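PDB 6CUQ: macrophage migration inhibitory factor-like protein from Entamoeba histolytica, which is of undetermined precise function but belongs to the macrophage migration inhibitory factor family and forms a trimer of small alpha/beta subunits. Local coordinates for residues A18-E22 with E23-E27; I28-E31 with S32-L36; G41-I44 with S45-A48; G96-G99 with G100-Y103. All coordinates share one frame; numbering follows the deposited sequence.

Contact 1 (A18-E22 with E23-E27); sequences ADITE and EIKKE. With EDO (1,2-ethanediol), chain D.
Thr21 and Ile24 meet at the start of helix 22-40. A side-chain cap and backbone bonds hold this turn. The hydroxyl of Thr21 takes the N-H of Ile24, with OG1 3.1 Å from N and a nearly straight N-H...O angle of 162°. The torsion explains it: chi1 of 65° sets OG1 between the backbone N and the carbonyl carbon, where it faces the N-H of Ile24. Ordinary helical bonds follow, from Lys25 N to Thr21 O and from Lys26 N to Glu22 O.

The charged contact joins Glu22 and Lys25. Glu22 bends back at chi2, while Lys25 runs extended to reach it. NZ of Lys25 meets OE2 of Glu22 at 3.0 Å, on the syn side and 26° out of the carboxylate plane. The same OE2 also accepts a hydrogen bond from O1 of the 1,2-ethanediol, again at 3.0 Å. NZ has a further partner in Thr53 OG1.

The apolar part lies beneath. CD1 of Ile20 rests on CG of Lys25 at 3.7 Å. CB of Ile20 faces CG2 of Ile24 at 4.0 Å, the two isoleucines crossing at about a right angle. Ile20 also touches Ala95 of helix 80-95, and Val55 of the second subunit packs on Glu22, Lys25 and Lys26. Thr21 is the N-cap of the helix, which is the helix of a beta-alpha-beta crossover.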
loop_
_atom_site.group_PDB
_atom_site.type_symbol
_atom_site.label_atom_id
_atom_site.label_comp_id
_atom_site.label_asym_id
_atom_site.label_seq_id
_atom_site.Cartn_x
_atom_site.Cartn_y
_atom_site.Cartn_z
ATOM N N ALA B 18 7.662 -8.815 -10.879
ATOM C CA ALA B 18 7.986 -9.696 -11.990
ATOM C C ALA B 18 7.711 -8.997 -13.313
ATOM O O ALA B 18 6.873 -8.100 -13.405
ATOM C CB ALA B 18 7.192 -10.997 -11.912
ATOM N N ASP B 19 8.426 -9.425 -14.346
ATOM C CA ASP B 19 8.202 -8.967 -15.719
ATOM C C ASP B 19 7.110 -9.849 -16.331
ATOM O O ASP B 19 7.377 -10.938 -16.838
ATOM C CB ASP B 19 9.524 -9.028 -16.492
ATOM C CG ASP B 19 9.366 -8.757 -17.982
ATOM O OD1 ASP B 19 8.480 -7.969 -18.371
ATOM O OD2 ASP B 19 10.116 -9.363 -18.780
ATOM N N ILE B 20 5.850 -9.398 -16.256
ATOM C CA ILE B 20 4.707 -10.189 -16.715
ATOM C C ILE B 20 3.767 -9.358 -17.588
ATOM O O ILE B 20 3.725 -8.127 -17.510
ATOM C CB ILE B 20 3.930 -10.787 -15.529
ATOM C CG1 ILE B 20 3.697 -9.712 -14.478
ATOM C CG2 ILE B 20 4.696 -11.936 -14.893
ATOM C CD1 ILE B 20 2.799 -10.160 -13.367
ATOM N N THR B 21 2.977 -10.049 -18.414
ATOM C CA THR B 21 1.998 -9.364 -19.251
ATOM C C THR B 21 0.828 -8.825 -18.423
ATOM O O THR B 21 0.513 -9.307 -17.328
ATOM C CB THR B 21 1.409 -10.290 -20.325
ATOM O OG1 THR B 21 0.659 -11.346 -19.700
ATOM C CG2 THR B 21 2.470 -10.851 -21.264
ATOM N N GLU B 22 0.128 -7.858 -19.012
ATOM C CA GLU B 22 -1.092 -7.348 -18.394
ATOM C C GLU B 22 -2.138 -8.453 -18.225
ATOM O O GLU B 22 -2.781 -8.550 -17.172
ATOM C CB GLU B 22 -1.647 -6.201 -19.244
ATOM C CG GLU B 22 -0.697 -5.013 -19.362
ATOM C CD GLU B 22 -0.268 -4.475 -18.003
ATOM O OE1 GLU B 22 -1.140 -4.009 -17.239
ATOM O OE2 GLU B 22 0.945 -4.516 -17.699
ATOM N N GLU B 23 -2.262 -9.348 -19.213
ATOM C CA GLU B 23 -3.203 -10.463 -19.082
ATOM C C GLU B 23 -2.908 -11.313 -17.851
ATOM O O GLU B 23 -3.833 -11.682 -17.113
ATOM C CB GLU B 23 -3.200 -11.328 -20.347
ATOM C CG GLU B 23 -4.279 -12.391 -20.322
ATOM C CD GLU B 23 -5.681 -11.803 -20.093
ATOM O OE1 GLU B 23 -6.021 -10.783 -20.739
ATOM O OE2 GLU B 23 -6.437 -12.350 -19.254
ATOM N N ILE B 24 -1.630 -11.639 -17.618
ATOM C CA ILE B 24 -1.253 -12.433 -16.446
ATOM C C ILE B 24 -1.598 -11.681 -15.163
ATOM O O ILE B 24 -2.028 -12.280 -14.167
ATOM C CB ILE B 24 0.245 -12.801 -16.496
ATOM C CG1 ILE B 24 0.516 -13.939 -17.487
ATOM C CG2 ILE B 24 0.767 -13.200 -15.101
ATOM C CD1 ILE B 24 -0.113 -15.248 -17.117
ATOM N N LYS B 25 -1.405 -10.360 -15.157
ATOM C CA LYS B 25 -1.829 -9.557 -14.011
ATOM C C LYS B 25 -3.337 -9.664 -13.781
ATOM O O LYS B 25 -3.793 -9.756 -12.634
ATOM C CB LYS B 25 -1.432 -8.103 -14.223
ATOM C CG LYS B 25 0.011 -7.852 -14.009
ATOM C CD LYS B 25 0.408 -6.451 -14.454
ATOM C CE LYS B 25 1.898 -6.408 -14.884
ATOM N NZ LYS B 25 2.401 -5.024 -15.127
ATOM N N LYS B 26 -4.129 -9.639 -14.858
ATOM C CA LYS B 26 -5.560 -9.843 -14.694
ATOM C C LYS B 26 -5.837 -11.221 -14.109
ATOM O O LYS B 26 -6.669 -11.365 -13.207
ATOM C CB LYS B 26 -6.301 -9.659 -16.026
ATOM C CG LYS B 26 -6.188 -8.269 -16.635
ATOM C CD LYS B 26 -7.100 -8.173 -17.855
ATOM C CE LYS B 26 -6.809 -6.971 -18.747
ATOM N NZ LYS B 26 -5.761 -7.313 -19.775
ATOM N N GLU B 27 -5.120 -12.242 -14.586
ATOM C CA GLU B 27 -5.349 -13.584 -14.067
ATOM C C GLU B 27 -5.003 -13.654 -12.587
ATOM O O GLU B 27 -5.693 -14.327 -11.807
ATOM C CB GLU B 27 -4.536 -14.592 -14.864
ATOM C CG GLU B 27 -5.082 -14.895 -16.255
ATOM C CD GLU B 27 -4.096 -15.730 -17.067
ATOM O OE1 GLU B 27 -3.222 -16.376 -16.456
ATOM O OE2 GLU B 27 -4.190 -15.736 -18.312
HETATM C C1 EDO D . 3.810 -4.057 -19.913
HETATM O O1 EDO D . 3.193 -5.293 -19.505
HETATM C C2 EDO D . 5.314 -4.133 -19.660
HETATM O O2 EDO D . 5.863 -5.258 -20.372
#

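Contact 2 (I28-E31 with S32-L36); sequences IAHE and SMKIL
The imidazole of His30 meets the chain of Lys34 one helical turn on. CD of Lys34 comes obliquely to the ring and is nearest NE2, at 3.7 Å. CG of His30 is anti to its backbone N (chi1 175°), which brings the ring end back toward the Lys34 chain. The other ring nitrogen, ND1, is hydrogen-bonded to Gly60 O of the second subunit, and this should help to fix the ring's rotation. The carboxylate of Glu31 is the second flat group. It lies beside Lys34, pointing the same way, and both its oxygens are near the ammonium: NZ is 3.5 Å from OE2 and 3.6 Å from OE1, a long salt bridge.

This is the middle of helix 22-40, the helix of the beta-alpha-beta unit formed with strands 11-16 and 48-53. Its i to i+4 backbone bonds are regular, from Ser32 N to Ile28 O through Ile35 N to Glu31 O. The buried face meets the sheet and helix 80-95: Ser32 OG is hydrogen-bonded to Thr49 OG1 of strand 48-53 and to Tyr87 OH of helix 80-95, and Ile28 packs on Ile14 and Val51. Met33 bends at chi3 (-69°), folding its CE methyl back toward Ala29 O and His30 CA.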
loop_
_atom_site.group_PDB
_atom_site.type_symbol
_atom_site.label_atom_id
_atom_site.label_comp_id
_atom_site.label_asym_id
_atom_site.label_seq_id
_atom_site.Cartn_x
_atom_site.Cartn_y
_atom_site.Cartn_z
ATOM N N ILE B 28 -3.944 -12.948 -12.182
ATOM C CA ILE B 28 -3.568 -12.882 -10.772
ATOM C C ILE B 28 -4.672 -12.217 -9.955
ATOM O O ILE B 28 -5.089 -12.735 -8.911
ATOM C CB ILE B 28 -2.218 -12.150 -10.617
ATOM C CG1 ILE B 28 -1.078 -13.041 -11.113
ATOM C CG2 ILE B 28 -2.005 -11.688 -9.181
ATOM C CD1 ILE B 28 0.276 -12.339 -11.195
ATOM N N ALA B 29 -5.176 -11.069 -10.424
ATOM C CA ALA B 29 -6.266 -10.401 -9.708
ATOM C C ALA B 29 -7.489 -11.303 -9.600
ATOM O O ALA B 29 -8.119 -11.391 -8.541
ATOM C CB ALA B 29 -6.652 -9.094 -10.407
ATOM N N HIS B 30 -7.845 -11.971 -10.703
ATOM C CA HIS B 30 -8.992 -12.872 -10.712
ATOM C C HIS B 30 -8.812 -14.016 -9.710
ATOM O O HIS B 30 -9.672 -14.254 -8.854
ATOM C CB HIS B 30 -9.187 -13.408 -12.131
ATOM C CG HIS B 30 -10.263 -14.443 -12.244
ATOM N ND1 HIS B 30 -11.598 -14.150 -12.062
ATOM C CD2 HIS B 30 -10.201 -15.773 -12.507
ATOM C CE1 HIS B 30 -12.314 -15.251 -12.218
ATOM N NE2 HIS B 30 -11.492 -16.249 -12.492
ATOM N N GLU B 31 -7.682 -14.725 -9.792
ATOM C CA GLU B 31 -7.439 -15.846 -8.888
ATOM C C GLU B 31 -7.338 -15.378 -7.441
ATOM O O GLU B 31 -7.736 -16.101 -6.521
ATOM C CB GLU B 31 -6.163 -16.579 -9.291
ATOM C CG GLU B 31 -6.286 -17.385 -10.552
ATOM C CD GLU B 31 -7.357 -18.442 -10.468
ATOM O OE1 GLU B 31 -7.558 -19.028 -9.375
ATOM O OE2 GLU B 31 -7.972 -18.713 -11.515
ATOM N N SER B 32 -6.777 -14.186 -7.219
ATOM C CA SER B 32 -6.696 -13.634 -5.870
ATOM C C SER B 32 -8.083 -13.487 -5.260
ATOM O O SER B 32 -8.329 -13.884 -4.111
ATOM C CB SER B 32 -5.972 -12.283 -5.913
ATOM O OG SER B 32 -6.196 -11.540 -4.733
ATOM N N MET B 33 -9.022 -12.955 -6.038
ATOM C CA MET B 33 -10.377 -12.794 -5.527
ATOM C C MET B 33 -11.030 -14.147 -5.259
ATOM O O MET B 33 -11.702 -14.318 -4.234
ATOM C CB MET B 33 -11.198 -11.959 -6.502
ATOM C CG MET B 33 -10.836 -10.482 -6.482
ATOM S SD MET B 33 -11.765 -9.511 -7.673
ATOM C CE MET B 33 -11.111 -10.085 -9.234
ATOM N N LYS B 34 -10.802 -15.138 -6.131
ATOM C CA LYS B 34 -11.301 -16.483 -5.841
ATOM C C LYS B 34 -10.701 -17.027 -4.548
ATOM O O LYS B 34 -11.416 -17.603 -3.718
ATOM C CB LYS B 34 -11.012 -17.441 -7.003
ATOM C CG LYS B 34 -12.020 -17.393 -8.146
ATOM C CD LYS B 34 -11.516 -18.144 -9.357
ATOM C CE LYS B 34 -11.607 -19.633 -9.161
ATOM N NZ LYS B 34 -10.791 -20.323 -10.192
ATOM N N ILE B 35 -9.384 -16.857 -4.369
ATOM C CA ILE B 35 -8.703 -17.339 -3.163
ATOM C C ILE B 35 -9.300 -16.699 -1.921
ATOM O O ILE B 35 -9.632 -17.384 -0.946
ATOM C CB ILE B 35 -7.195 -17.040 -3.242
ATOM C CG1 ILE B 35 -6.483 -17.933 -4.252
ATOM C CG2 ILE B 35 -6.563 -17.168 -1.864
ATOM C CD1 ILE B 35 -5.013 -17.545 -4.442
ATOM N N LEU B 36 -9.452 -15.372 -1.947
ATOM C CA LEU B 36 -10.031 -14.651 -0.819
ATOM C C LEU B 36 -11.409 -15.198 -0.483
ATOM O O LEU B 36 -11.708 -15.499 0.678
ATOM C CB LEU B 36 -10.115 -13.166 -1.170
ATOM C CG LEU B 36 -8.777 -12.430 -1.221
ATOM C CD1 LEU B 36 -8.963 -11.020 -1.708
ATOM C CD2 LEU B 36 -8.139 -12.410 0.168
#

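Contact 3 (G41-I44 with S45-A48); sequences GKPI and SYCA
Pro43 and Tyr46 meet across a short 3-10 turn in the crossover loop between helix 22-40 and strand 48-53. Two i to i+3 backbone bonds close it. Tyr46 N donates to Pro43 O at 3.1 Å, and Cys47 N to Ile44 O at 3.0 Å. Both donors sit above the carbonyl plane. The second is the more extreme, 64° out of it.

The tightly packed part is Cys47, buried against Leu36 and Ser37 of helix 22-40. Ile44 is partly exposed. It touches Lys34 and Ser37 of the same helix but lies only loosely on Cys47, its CG1 4.3 Å from CB of Cys47. Ile44 also packs on Gly60 of the second subunit. Tyr46 O is hydrogen-bonded to Tyr103 OH of that subunit, so the turn belongs to the trimer interface too.

The solvent side carries Pro43 and Ser45, both exposed. Here the proline ring meets the tyrosine ring obliquely, and CG alone comes close, 3.8 Å from CD2 and 3.9 Å from CE2 of Tyr46. With CG of Tyr46 beside its backbone N (chi1 -62°), the ring is carried to the proline. On the inner side, SG of Cys47 ends 4.0 Å from both Pro43 O and Ile44 CA.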
loop_
_atom_site.group_PDB
_atom_site.type_symbol
_atom_site.label_atom_id
_atom_site.label_comp_id
_atom_site.label_asym_id
_atom_site.label_seq_id
_atom_site.Cartn_x
_atom_site.Cartn_y
_atom_site.Cartn_z
ATOM N N GLY B 41 -14.231 -17.161 3.118
ATOM C CA GLY B 41 -15.576 -17.697 3.218
ATOM C C GLY B 41 -16.722 -16.764 2.905
ATOM O O GLY B 41 -17.860 -17.073 3.278
ATOM N N LYS B 42 -16.473 -15.639 2.262
ATOM C CA LYS B 42 -17.503 -14.653 1.970
ATOM C C LYS B 42 -17.992 -14.816 0.538
ATOM O O LYS B 42 -17.396 -15.555 -0.249
ATOM C CB LYS B 42 -16.942 -13.248 2.201
ATOM N N PRO B 43 -19.102 -14.164 0.162
ATOM C CA PRO B 43 -19.471 -14.143 -1.260
ATOM C C PRO B 43 -18.447 -13.349 -2.054
ATOM O O PRO B 43 -17.969 -12.299 -1.612
ATOM C CB PRO B 43 -20.840 -13.450 -1.275
ATOM C CG PRO B 43 -20.898 -12.682 -0.011
ATOM C CD PRO B 43 -20.110 -13.490 0.994
ATOM N N ILE B 44 -18.117 -13.857 -3.246
ATOM C CA ILE B 44 -17.003 -13.284 -3.994
ATOM C C ILE B 44 -17.306 -11.874 -4.476
ATOM O O ILE B 44 -16.381 -11.122 -4.801
ATOM C CB ILE B 44 -16.606 -14.185 -5.182
ATOM C CG1 ILE B 44 -15.224 -13.754 -5.711
ATOM C CG2 ILE B 44 -17.695 -14.178 -6.248
ATOM C CD1 ILE B 44 -14.640 -14.632 -6.759
ATOM N N SER B 45 -18.578 -11.487 -4.521
ATOM C CA SER B 45 -18.937 -10.145 -4.961
ATOM C C SER B 45 -18.363 -9.073 -4.050
ATOM O O SER B 45 -18.324 -7.902 -4.444
ATOM C CB SER B 45 -20.465 -10.007 -5.073
ATOM O OG SER B 45 -21.080 -10.059 -3.798
ATOM N N TYR B 46 -17.914 -9.439 -2.851
ATOM C CA TYR B 46 -17.307 -8.486 -1.942
ATOM C C TYR B 46 -15.790 -8.603 -1.877
ATOM O O TYR B 46 -15.159 -7.818 -1.164
ATOM C CB TYR B 46 -17.861 -8.686 -0.524
ATOM C CG TYR B 46 -19.343 -8.464 -0.377
ATOM C CD1 TYR B 46 -20.044 -7.651 -1.265
ATOM C CD2 TYR B 46 -20.043 -9.072 0.654
ATOM C CE1 TYR B 46 -21.403 -7.458 -1.122
ATOM C CE2 TYR B 46 -21.389 -8.884 0.804
ATOM C CZ TYR B 46 -22.068 -8.078 -0.081
ATOM O OH TYR B 46 -23.425 -7.902 0.087
ATOM N N CYS B 47 -15.184 -9.510 -2.639
ATOM C CA CYS B 47 -13.730 -9.644 -2.665
ATOM C C CYS B 47 -13.142 -8.792 -3.780
ATOM O O CYS B 47 -13.676 -8.749 -4.893
ATOM C CB CYS B 47 -13.330 -11.105 -2.858
ATOM S SG CYS B 47 -13.958 -12.214 -1.574
ATOM N N ALA B 48 -12.034 -8.118 -3.479
ATOM C CA ALA B 48 -11.435 -7.170 -4.403
ATOM C C ALA B 48 -9.923 -7.329 -4.368
ATOM O O ALA B 48 -9.359 -7.834 -3.393
ATOM C CB ALA B 48 -11.829 -5.726 -4.072
#

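Contact 4 (G96-G99 with G100-Y103); sequences GIEG and GNIY
Ile97 and Ile102 are brought together by like first torsions. In Ile97, chi1 of -54° leaves CG2 anti to the backbone N, turned to the later residue. In Ile102, chi1 of -59° sets CG1 beside its own backbone N, reaching back. CG2 of Ile97 then touches CG1 of Ile102 at 3.5 Å, with CD1 of Ile102 a little farther. The side chains cross at about a right angle.

The link is a type I beta turn, Glu98 to Asn101, with Gly99 and Gly100 at its centre. It leads from helix 80-95 into strand 102-108, an outermost strand of the four-stranded sheet within the chain. Asn101 N donates to Glu98 O at 3.1 Å, from well above the carbonyl plane (65° out of it). A weak bond follows, from Ile102 N to Gly99 O at 3.4 Å.

The buried face belongs to the isoleucines. Ile102 packs on Ile68 of the sheet and on Cys88 and Leu91 of helix 80-95, and Ile97 touches Ala18. Glu98 is exposed; its side chain lies beside that of Asn101 and points the same way. Beyond the turn Tyr103 joins the sheet. Its hydroxyl bonds to Tyr46 O of the third subunit, and its strand pairs antiparallel with one of that subunit. Back at the turn, Glu98 O is also covered by Ile102, whose CG1 lies 3.4 Å from it.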
loop_
_atom_site.group_PDB
_atom_site.type_symbol
_atom_site.label_atom_id
_atom_site.label_comp_id
_atom_site.label_asym_id
_atom_site.label_seq_id
_atom_site.Cartn_x
_atom_site.Cartn_y
_atom_site.Cartn_z
ATOM N N GLY B 96 6.494 -16.810 -11.592
ATOM C CA GLY B 96 7.777 -17.407 -11.292
ATOM C C GLY B 96 8.471 -16.855 -10.072
ATOM O O GLY B 96 9.696 -16.982 -9.956
ATOM N N ILE B 97 7.721 -16.263 -9.146
ATOM C CA ILE B 97 8.288 -15.680 -7.939
ATOM C C ILE B 97 8.420 -16.774 -6.887
ATOM O O ILE B 97 7.481 -17.552 -6.655
ATOM C CB ILE B 97 7.424 -14.507 -7.442
ATOM C CG1 ILE B 97 7.232 -13.479 -8.569
ATOM C CG2 ILE B 97 8.039 -13.871 -6.225
ATOM C CD1 ILE B 97 6.375 -12.284 -8.187
ATOM N N GLU B 98 9.599 -16.859 -6.279
ATOM C CA GLU B 98 9.848 -17.883 -5.280
ATOM C C GLU B 98 9.113 -17.570 -3.984
ATOM O O GLU B 98 8.805 -16.414 -3.677
ATOM C CB GLU B 98 11.346 -18.036 -5.026
ATOM C CG GLU B 98 12.090 -18.694 -6.188
ATOM C CD GLU B 98 13.602 -18.718 -5.992
ATOM O OE1 GLU B 98 14.090 -18.128 -5.003
ATOM O OE2 GLU B 98 14.302 -19.357 -6.809
ATOM N N GLY B 99 8.772 -18.631 -3.250
ATOM C CA GLY B 99 8.129 -18.447 -1.961
ATOM C C GLY B 99 8.983 -17.647 -0.995
ATOM O O GLY B 99 8.469 -16.847 -0.212
ATOM N N GLY B 100 10.301 -17.843 -1.046
ATOM C CA GLY B 100 11.208 -17.079 -0.212
ATOM C C GLY B 100 11.381 -15.624 -0.601
ATOM O O GLY B 100 12.152 -14.918 0.056
ATOM N N ASN B 101 10.706 -15.151 -1.649
ATOM C CA ASN B 101 10.776 -13.755 -2.062
ATOM C C ASN B 101 9.396 -13.096 -2.051
ATOM O O ASN B 101 9.146 -12.141 -2.788
ATOM C CB ASN B 101 11.422 -13.640 -3.442
ATOM C CG ASN B 101 12.852 -14.110 -3.451
ATOM O OD1 ASN B 101 13.560 -14.005 -2.446
ATOM N ND2 ASN B 101 13.294 -14.630 -4.586
ATOM N N ILE B 102 8.487 -13.603 -1.222
ATOM C CA ILE B 102 7.150 -13.044 -1.065
ATOM C C ILE B 102 6.888 -12.811 0.415
ATOM O O ILE B 102 7.008 -13.739 1.222
ATOM C CB ILE B 102 6.069 -13.971 -1.652
ATOM C CG1 ILE B 102 6.318 -14.211 -3.139
ATOM C CG2 ILE B 102 4.675 -13.423 -1.349
ATOM C CD1 ILE B 102 5.429 -15.244 -3.755
ATOM N N TYR B 103 6.524 -11.583 0.772
ATOM C CA TYR B 103 6.038 -11.276 2.110
ATOM C C TYR B 103 4.547 -10.961 2.054
ATOM O O TYR B 103 4.043 -10.401 1.073
ATOM C CB TYR B 103 6.776 -10.090 2.726
ATOM C CG TYR B 103 8.087 -10.420 3.388
ATOM C CD1 TYR B 103 8.391 -11.712 3.772
ATOM C CD2 TYR B 103 9.021 -9.423 3.630
ATOM C CE1 TYR B 103 9.595 -12.001 4.382
ATOM C CE2 TYR B 103 10.219 -9.701 4.224
ATOM C CZ TYR B 103 10.512 -10.989 4.604
ATOM O OH TYR B 103 11.730 -11.243 5.212
#

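The four contacts come in series along the chain. Contacts 1 and 2 share helix 22-40, with centres about 13 Å apart, and touch through Ile20 and Ile28. Contact 3 follows in the loop after that helix. Its centre is about 10 Å from that of contact 2, and Met33 and Leu36 pack there on Cys47 and Ala48. Together these three trace the crossover from strand 11-16 to strand 48-53. Contact 4 leads from helix 80-95 into strand 102-108. It meets contact 1 through Ala18 and Ile97. Contacts 3 and 4 lie about 25 Å apart (centres), on opposite sides of the chain's centre. Contacts 1 to 3 touch the second subunit and contact 4 the third, so the contacts reach two different neighbouring subunits of the trimer.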